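Side-chain contacts in CoA binding domain protein (Escherichia coli, PDB 3QA9), which belongs to the CoA-binding domain family and has a compact Rossmann-like fold, a parallel beta sheet flanked by helices: residues A[84-87]-A[88-91]; A[108-111]-A[112-115]. All blocks are in the same frame, centred on the assembly; numbering follows the deposited sequence.

Contact 1. Residues A[84-87]-A[88-91]; sequences PAKA and WRFV
Trp-88 meets Ala-85 because its CG stands between the backbone N and the carbonyl carbon (chi1 69°), which swings the indole back over the turn that precedes it. There Trp-88 CD1 comes to 3.3 Å from Ala-85 O, the oxygen lying in the ring plane at the indole edge. Arg-89 CB lies 3.9 Å above the Trp-88 indole plane, over its centre. From there the arginine chain extends away from its own N (chi1 -173°) and bends at chi3, which brings one face of its guanidinium to Phe-90 CE1. Phe-90 in turn brings CD1 to 3.4 Å from Lys-86 O, an oxygen that also accepts a weak bond from Arg-89 N. One turn along the helix, Val-91 N donates to Ala-87 O at 3.0 Å, and Val-91 CG2 packs against the same oxygen at 3.5 Å. Trp-88 N is satisfied by a water, which it meets at 2.8 Å and which donates in turn to Pro-84 O. Ala-87 and Val-91 rest on Ala-113 of helix 111-119. This is the first turn of helix 87-97, entered from the loop after strand 77-80 as in a Rossmann-like alpha/beta fold.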
loop_
_atom_site.group_PDB
_atom_site.type_symbol
_atom_site.label_atom_id
_atom_site.label_comp_id
_atom_site.label_asym_id
_atom_site.label_seq_id
_atom_site.Cartn_x
_atom_site.Cartn_y
_atom_site.Cartn_z
ATOM N N PRO A 84 -13.685 3.057 -0.800
ATOM C CA PRO A 84 -14.021 1.666 -0.479
ATOM C C PRO A 84 -14.734 0.862 -1.571
ATOM O O PRO A 84 -14.420 -0.306 -1.798
ATOM C CB PRO A 84 -14.876 1.807 0.774
ATOM C CG PRO A 84 -14.238 2.966 1.467
ATOM C CD PRO A 84 -14.042 3.947 0.318
ATOM N N ALA A 85 -15.697 1.481 -2.246
ATOM C CA ALA A 85 -16.456 0.787 -3.284
ATOM C C ALA A 85 -15.620 0.361 -4.484
ATOM O O ALA A 85 -16.075 -0.438 -5.304
ATOM C CB ALA A 85 -17.614 1.659 -3.748
ATOM N N LYS A 86 -14.405 0.892 -4.586
ATOM C CA LYS A 86 -13.519 0.570 -5.707
ATOM C C LYS A 86 -12.418 -0.418 -5.355
ATOM O O LYS A 86 -11.728 -0.926 -6.234
ATOM C CB LYS A 86 -12.850 1.843 -6.218
ATOM C CG LYS A 86 -13.793 2.880 -6.741
ATOM C CD LYS A 86 -13.072 4.170 -6.948
ATOM C CE LYS A 86 -14.078 5.267 -7.122
ATOM N NZ LYS A 86 -13.408 6.477 -7.576
ATOM N N ALA A 87 -12.253 -0.698 -4.072
ATOM C CA ALA A 87 -11.173 -1.572 -3.645
ATOM C C ALA A 87 -11.163 -2.996 -4.182
ATOM O O ALA A 87 -10.092 -3.553 -4.420
ATOM C CB ALA A 87 -11.102 -1.602 -2.130
ATOM N N TRP A 88 -12.339 -3.585 -4.378
ATOM C CA TRP A 88 -12.423 -4.966 -4.855
ATOM C C TRP A 88 -11.545 -5.229 -6.070
ATOM O O TRP A 88 -10.862 -6.242 -6.167
ATOM C CB TRP A 88 -13.875 -5.329 -5.206
ATOM C CG TRP A 88 -14.416 -4.623 -6.426
ATOM C CD1 TRP A 88 -14.998 -3.385 -6.474
ATOM C CD2 TRP A 88 -14.354 -5.089 -7.780
ATOM N NE1 TRP A 88 -15.313 -3.058 -7.773
ATOM C CE2 TRP A 88 -14.950 -4.094 -8.593
ATOM C CE3 TRP A 88 -13.902 -6.275 -8.381
ATOM C CZ2 TRP A 88 -15.041 -4.221 -9.986
ATOM C CZ3 TRP A 88 -13.998 -6.401 -9.767
ATOM C CH2 TRP A 88 -14.587 -5.390 -10.549
ATOM N N ARG A 89 -11.590 -4.289 -6.997
ATOM C CA ARG A 89 -10.856 -4.343 -8.253
ATOM C C ARG A 89 -9.356 -4.530 -8.030
ATOM O O ARG A 89 -8.727 -5.435 -8.571
ATOM C CB ARG A 89 -11.150 -3.032 -8.974
ATOM C CG ARG A 89 -10.665 -2.850 -10.366
ATOM C CD ARG A 89 -11.330 -1.576 -10.929
ATOM N NE ARG A 89 -10.443 -0.415 -11.048
ATOM C CZ ARG A 89 -10.792 0.859 -10.843
ATOM N NH1 ARG A 89 -12.019 1.199 -10.478
ATOM N NH2 ARG A 89 -9.907 1.814 -11.062
ATOM N N PHE A 90 -8.787 -3.664 -7.211
ATOM C CA PHE A 90 -7.373 -3.729 -6.931
ATOM C C PHE A 90 -7.001 -4.962 -6.147
ATOM O O PHE A 90 -5.893 -5.463 -6.254
ATOM C CB PHE A 90 -6.966 -2.448 -6.232
ATOM C CG PHE A 90 -7.299 -1.254 -7.051
ATOM C CD1 PHE A 90 -8.395 -0.468 -6.744
ATOM C CD2 PHE A 90 -6.477 -0.890 -8.111
ATOM C CE1 PHE A 90 -8.734 0.615 -7.543
ATOM C CE2 PHE A 90 -6.793 0.180 -8.918
ATOM C CZ PHE A 90 -7.906 0.970 -8.607
ATOM N N VAL A 91 -7.940 -5.469 -5.369
ATOM C CA VAL A 91 -7.688 -6.689 -4.633
ATOM C C VAL A 91 -7.603 -7.873 -5.589
ATOM O O VAL A 91 -6.728 -8.714 -5.465
ATOM C CB VAL A 91 -8.788 -6.944 -3.619
ATOM C CG1 VAL A 91 -8.779 -8.410 -3.187
ATOM C CG2 VAL A 91 -8.566 -6.037 -2.440
HETATM O O HOH W 1 -14.726 -2.762 -3.206
#

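Contact 2. Residues A[108-111]-A[112-115]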
loop_
_atom_site.group_PDB
_atom_site.type_symbol
_atom_site.label_atom_id
_atom_site.label_comp_id
_atom_site.label_asym_id
_atom_site.label_seq_id
_atom_site.Cartn_x
_atom_site.Cartn_y
_atom_site.Cartn_z
ATOM N N THR A 108 -10.345 3.637 3.566
ATOM C CA THR A 108 -10.400 2.911 2.305
ATOM C C THR A 108 -10.922 1.491 2.480
ATOM O O THR A 108 -11.257 0.829 1.503
ATOM C CB THR A 108 -9.020 2.802 1.631
ATOM O OG1 THR A 108 -8.169 1.944 2.409
ATOM C CG2 THR A 108 -8.373 4.176 1.483
ATOM N N TYR A 109 -10.993 1.032 3.725
ATOM C CA TYR A 109 -11.450 -0.320 4.015
ATOM C C TYR A 109 -12.842 -0.665 3.483
ATOM O O TYR A 109 -13.782 0.114 3.619
ATOM C CB TYR A 109 -11.437 -0.558 5.527
ATOM C CG TYR A 109 -11.849 -1.959 5.944
ATOM C CD1 TYR A 109 -11.004 -3.049 5.731
ATOM C CD2 TYR A 109 -13.071 -2.190 6.577
ATOM C CE1 TYR A 109 -11.366 -4.339 6.147
ATOM C CE2 TYR A 109 -13.440 -3.471 6.996
ATOM C CZ TYR A 109 -12.585 -4.537 6.781
ATOM O OH TYR A 109 -12.929 -5.795 7.229
ATOM N N TYR A 110 -12.949 -1.849 2.886
ATOM C CA TYR A 110 -14.203 -2.379 2.381
ATOM C C TYR A 110 -14.165 -3.872 2.687
ATOM O O TYR A 110 -13.421 -4.633 2.077
ATOM C CB TYR A 110 -14.364 -2.106 0.889
ATOM C CG TYR A 110 -15.783 -2.298 0.412
ATOM C CD1 TYR A 110 -16.812 -1.467 0.853
ATOM C CD2 TYR A 110 -16.088 -3.295 -0.497
ATOM C CE1 TYR A 110 -18.114 -1.634 0.402
ATOM C CE2 TYR A 110 -17.368 -3.480 -0.952
ATOM C CZ TYR A 110 -18.376 -2.641 -0.510
ATOM O OH TYR A 110 -19.642 -2.816 -0.995
ATOM N N PRO A 111 -14.981 -4.299 3.661
ATOM C CA PRO A 111 -15.117 -5.674 4.150
ATOM C C PRO A 111 -15.095 -6.758 3.095
ATOM O O PRO A 111 -14.329 -7.702 3.183
ATOM C CB PRO A 111 -16.461 -5.670 4.875
ATOM C CG PRO A 111 -16.647 -4.303 5.300
ATOM C CD PRO A 111 -16.015 -3.425 4.248
ATOM N N LEU A 112 -15.977 -6.645 2.113
ATOM C CA LEU A 112 -16.045 -7.665 1.071
ATOM C C LEU A 112 -14.725 -7.831 0.335
ATOM O O LEU A 112 -14.304 -8.954 0.060
ATOM C CB LEU A 112 -17.163 -7.342 0.082
ATOM C CG LEU A 112 -18.569 -7.429 0.683
ATOM C CD1 LEU A 112 -19.582 -6.994 -0.355
ATOM C CD2 LEU A 112 -18.854 -8.849 1.155
ATOM N N ALA A 113 -14.071 -6.718 0.018
ATOM C CA ALA A 113 -12.786 -6.769 -0.682
ATOM C C ALA A 113 -11.748 -7.440 0.210
ATOM O O ALA A 113 -10.959 -8.273 -0.246
ATOM C CB ALA A 113 -12.328 -5.355 -1.050
ATOM N N ALA A 114 -11.749 -7.072 1.486
ATOM C CA ALA A 114 -10.801 -7.646 2.440
ATOM C C ALA A 114 -10.970 -9.156 2.547
ATOM O O ALA A 114 -9.993 -9.907 2.531
ATOM C CB ALA A 114 -10.986 -7.002 3.817
ATOM N N ARG A 115 -12.215 -9.601 2.652
ATOM C CA ARG A 115 -12.496 -11.027 2.769
ATOM C C ARG A 115 -12.017 -11.789 1.535
ATOM O O ARG A 115 -11.424 -12.858 1.642
ATOM C CB ARG A 115 -13.999 -11.235 3.006
ATOM C CG ARG A 115 -14.483 -12.697 3.123
ATOM C CD ARG A 115 -13.791 -13.481 4.248
ATOM N NE ARG A 115 -13.918 -12.877 5.574
ATOM C CZ ARG A 115 -14.896 -13.125 6.446
ATOM N NH1 ARG A 115 -15.865 -13.977 6.148
ATOM N NH2 ARG A 115 -14.891 -12.527 7.633
#
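Tyr-109 reaches past four residues to touch Ala-114, and its side chain can be followed outward. CB leaves the loop with CG anti to the backbone N (chi1 -178°), carrying the ring toward the coming helix. Along the ring, Tyr-109 CE1 makes the closest approach, 3.6 Å from Ala-114 CB; CZ and OH stay near the same methyl, with Tyr-109 OH 4.1 Å from Ala-114 CB. The methyl approaches obliquely, while Pro-111 N sits above one face of the ring, offset toward its rim. Phe-104 meets this tyrosine edge-to-face, and Ile-4 touches it from the N-terminal loop. Tyr-110, the N-cap residue, sends its ring along Leu-112; the ring and the leucine chain run alongside each other in the same direction, with Tyr-110 CE2 4.0 Å from Leu-112 CB. Its backbone does the helix-starting work: Tyr-110 O receives Ala-114 N at 3.0 Å in the carbonyl plane, with an N-H...O angle of 163°. Pro-111 O takes Arg-115 N at 2.9 Å, and the CB atoms of Ala-114 and Arg-115 pack beside that oxygen. Ala-113 faces inward, onto Ala-87 and Val-91 of helix 87-97. Proline at the first position after the N-cap, followed by successive i to i+4 bonds, is a common start for an alpha helix, here helix 111-119 after strand 101-104 of the parallel sheet.

From the N terminus, the chain leaves strand 77-80 and reaches contact 1, where the loop turns into helix 87-97. It then runs through strand 101-104 to contact 2, which opens helix 111-119 before the edge strand 123-126. Each contact closes a single short turn; the two follow in series, neither nesting nor crossing. In space they are neighbours, their centres about 8 Å apart. Pro-84 packs on the 108-111 loop, its O 3.2 Å from Tyr-110 CB, and Val-91 CG1 lies 3.7 Å from Ala-113 O. Together they join the starts of two adjacent helices that follow neighbouring strands of the sheet.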